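Local coordinates for pyoverdine biosynthesis protein PvcB (Pseudomonas aeruginosa, PDB 4YLM), which catalyses the iron(II)- and 2-oxoglutarate-dependent oxidation of tyrosine isonitrile in the biosynthesis of paerucumarin, at residues P182-H187 and P193-C198. Sequence-based numbering, arbitrary orientation.
Sequences PIVERH and PILRFC
E185 and I194 pair through their backbones in both directions: E185 N gives its hydrogen to I194 O at 2.9 Å, and I194 N returns one to E185 O at 3.0 Å, the N-H pointing nearly straight at the oxygen (174°) but coming from above the carbonyl plane. A third bond, R196 N to I183 O at 2.9 Å, carries the antiparallel ladder past the end of the short hairpin of strands 184-186 and 193-195. Although E185 and R196 carry opposite charges, they meet through their aliphatic stems, CG to CG at 3.8 Å, crossing at about a right angle. Bent at chi2 (-73°), the E185 chain turns its carboxylate back so that the anti lone pair of OE2 accepts from R186 N; OE1 is hydrogen-bonded to NE2 of H289. R196 folds back onto the strand residue just before it, NE on L195 O at 2.7 Å with the oxygen in the guanidinium plane; the backbone oxygens of N256 and L259 accept from its NH1 and NH2, and W113 adds a cation-pi contact. The R196 side chain lies about 8 Å from that of H261, a probable iron ligand. On the face carrying E185 and I194, I194 CG1 lies against E185 CB. On the opposite face, V184 CG2 touches L195 CD2 at 4.0 Å, and L195 continues onto helix 146-152. Farther along, I183 CD1 reaches F197 CD1, side by side against helix 224-235. Backbone bonds and apolar contacts thus join the hairpin, while the charged ends tie it to neighbouring parts of the chain, among them strand 259-263.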
loop_
_atom_site.group_PDB
_atom_site.type_symbol
_atom_site.label_atom_id
_atom_site.label_comp_id
_atom_site.label_asym_id
_atom_site.label_seq_id
_atom_site.Cartn_x
_atom_site.Cartn_y
_atom_site.Cartn_z
ATOM N N PRO A 182 19.282 14.115 21.907
ATOM C CA PRO A 182 19.426 13.031 22.882
ATOM C C PRO A 182 19.922 11.789 22.150
ATOM O O PRO A 182 19.580 11.599 20.974
ATOM C CB PRO A 182 17.991 12.797 23.367
ATOM C CG PRO A 182 17.233 14.038 22.990
ATOM C CD PRO A 182 17.892 14.577 21.769
ATOM N N ILE A 183 20.717 10.966 22.820
ATOM C CA ILE A 183 21.162 9.705 22.252
ATOM C C ILE A 183 19.952 8.793 21.978
ATOM O O ILE A 183 19.841 8.189 20.914
ATOM C CB ILE A 183 22.124 8.987 23.205
ATOM C CG1 ILE A 183 23.439 9.766 23.326
ATOM C CG2 ILE A 183 22.402 7.578 22.713
ATOM C CD1 ILE A 183 24.266 9.709 22.058
ATOM N N VAL A 184 19.052 8.696 22.950
ATOM C CA VAL A 184 17.834 7.912 22.779
ATOM C C VAL A 184 16.703 8.845 22.364
ATOM O O VAL A 184 16.351 9.768 23.096
ATOM C CB VAL A 184 17.473 7.136 24.076
ATOM C CG1 VAL A 184 16.193 6.319 23.894
ATOM C CG2 VAL A 184 18.638 6.233 24.494
ATOM N N GLU A 185 16.147 8.620 21.175
ATOM C CA GLU A 185 15.106 9.494 20.647
ATOM C C GLU A 185 13.833 8.701 20.384
ATOM O O GLU A 185 13.808 7.483 20.551
ATOM C CB GLU A 185 15.568 10.147 19.337
ATOM C CG GLU A 185 16.094 11.569 19.474
ATOM C CD GLU A 185 14.987 12.571 19.739
ATOM O OE1 GLU A 185 15.234 13.777 19.549
ATOM O OE2 GLU A 185 13.874 12.156 20.144
ATOM N N ARG A 186 12.776 9.398 19.981
ATOM C CA ARG A 186 11.608 8.743 19.417
ATOM C C ARG A 186 11.610 9.016 17.917
ATOM O O ARG A 186 12.053 10.082 17.467
ATOM C CB ARG A 186 10.322 9.269 20.057
ATOM C CG ARG A 186 10.048 10.734 19.791
ATOM C CD ARG A 186 8.807 11.170 20.543
ATOM N NE ARG A 186 8.406 12.542 20.241
ATOM C CZ ARG A 186 8.273 13.500 21.158
ATOM N NH1 ARG A 186 8.523 13.242 22.438
ATOM N NH2 ARG A 186 7.889 14.720 20.796
ATOM N N HIS A 187 11.155 8.049 17.132
ATOM C CA HIS A 187 11.039 8.295 15.704
ATOM C C HIS A 187 10.152 9.518 15.533
ATOM O O HIS A 187 9.083 9.610 16.150
ATOM C CB HIS A 187 10.437 7.088 14.989
ATOM C CG HIS A 187 10.414 7.228 13.500
ATOM N ND1 HIS A 187 9.503 8.030 12.846
ATOM C CD2 HIS A 187 11.200 6.688 12.541
ATOM C CE1 HIS A 187 9.714 7.961 11.546
ATOM N NE2 HIS A 187 10.735 7.148 11.330
ATOM N N PRO A 193 11.092 3.867 19.637
ATOM C CA PRO A 193 12.439 4.237 20.094
ATOM C C PRO A 193 13.525 4.041 19.044
ATOM O O PRO A 193 13.604 2.995 18.389
ATOM C CB PRO A 193 12.680 3.296 21.291
ATOM C CG PRO A 193 11.306 2.991 21.802
ATOM C CD PRO A 193 10.448 2.901 20.551
ATOM N N ILE A 194 14.353 5.067 18.878
ATOM C CA ILE A 194 15.499 4.998 17.981
ATOM C C ILE A 194 16.711 5.604 18.696
ATOM O O ILE A 194 16.582 6.143 19.793
ATOM C CB ILE A 194 15.259 5.822 16.701
ATOM C CG1 ILE A 194 14.922 7.274 17.073
ATOM C CG2 ILE A 194 14.142 5.178 15.811
ATOM C CD1 ILE A 194 14.978 8.258 15.866
ATOM N N LEU A 195 17.875 5.523 18.063
ATOM C CA LEU A 195 19.042 6.262 18.523
ATOM C C LEU A 195 19.379 7.347 17.506
ATOM O O LEU A 195 19.246 7.141 16.292
ATOM C CB LEU A 195 20.241 5.328 18.694
ATOM C CG LEU A 195 20.093 4.125 19.631
ATOM C CD1 LEU A 195 21.333 3.257 19.569
ATOM C CD2 LEU A 195 19.836 4.586 21.072
ATOM N N ARG A 196 19.801 8.507 18.000
ATOM C CA ARG A 196 20.439 9.514 17.148
ATOM C C ARG A 196 21.829 9.746 17.740
ATOM O O ARG A 196 21.956 10.255 18.843
ATOM C CB ARG A 196 19.638 10.821 17.125
ATOM C CG ARG A 196 18.263 10.712 16.469
ATOM C CD ARG A 196 18.341 10.476 14.948
ATOM N NE ARG A 196 18.568 9.071 14.602
ATOM C CZ ARG A 196 18.559 8.593 13.355
ATOM N NH1 ARG A 196 18.342 9.406 12.325
ATOM N NH2 ARG A 196 18.767 7.301 13.132
ATOM N N PHE A 197 22.859 9.348 17.006
ATOM C CA PHE A 197 24.218 9.373 17.505
ATOM C C PHE A 197 25.117 9.691 16.328
ATOM O O PHE A 197 24.987 9.079 15.274
ATOM C CB PHE A 197 24.557 7.994 18.079
ATOM C CG PHE A 197 26.005 7.817 18.501
ATOM C CD1 PHE A 197 26.623 8.726 19.345
ATOM C CD2 PHE A 197 26.714 6.694 18.102
ATOM C CE1 PHE A 197 27.944 8.538 19.753
ATOM C CE2 PHE A 197 28.025 6.490 18.512
ATOM C CZ PHE A 197 28.642 7.415 19.337
ATOM N N CYS A 198 25.994 10.679 16.490
ATOM C CA CYS A 198 27.040 10.920 15.505
ATOM C C CYS A 198 28.339 10.453 16.145
ATOM O O CYS A 198 28.764 10.992 17.166
ATOM C CB CYS A 198 27.111 12.400 15.109
ATOM S SG CYS A 198 28.343 12.760 13.793
#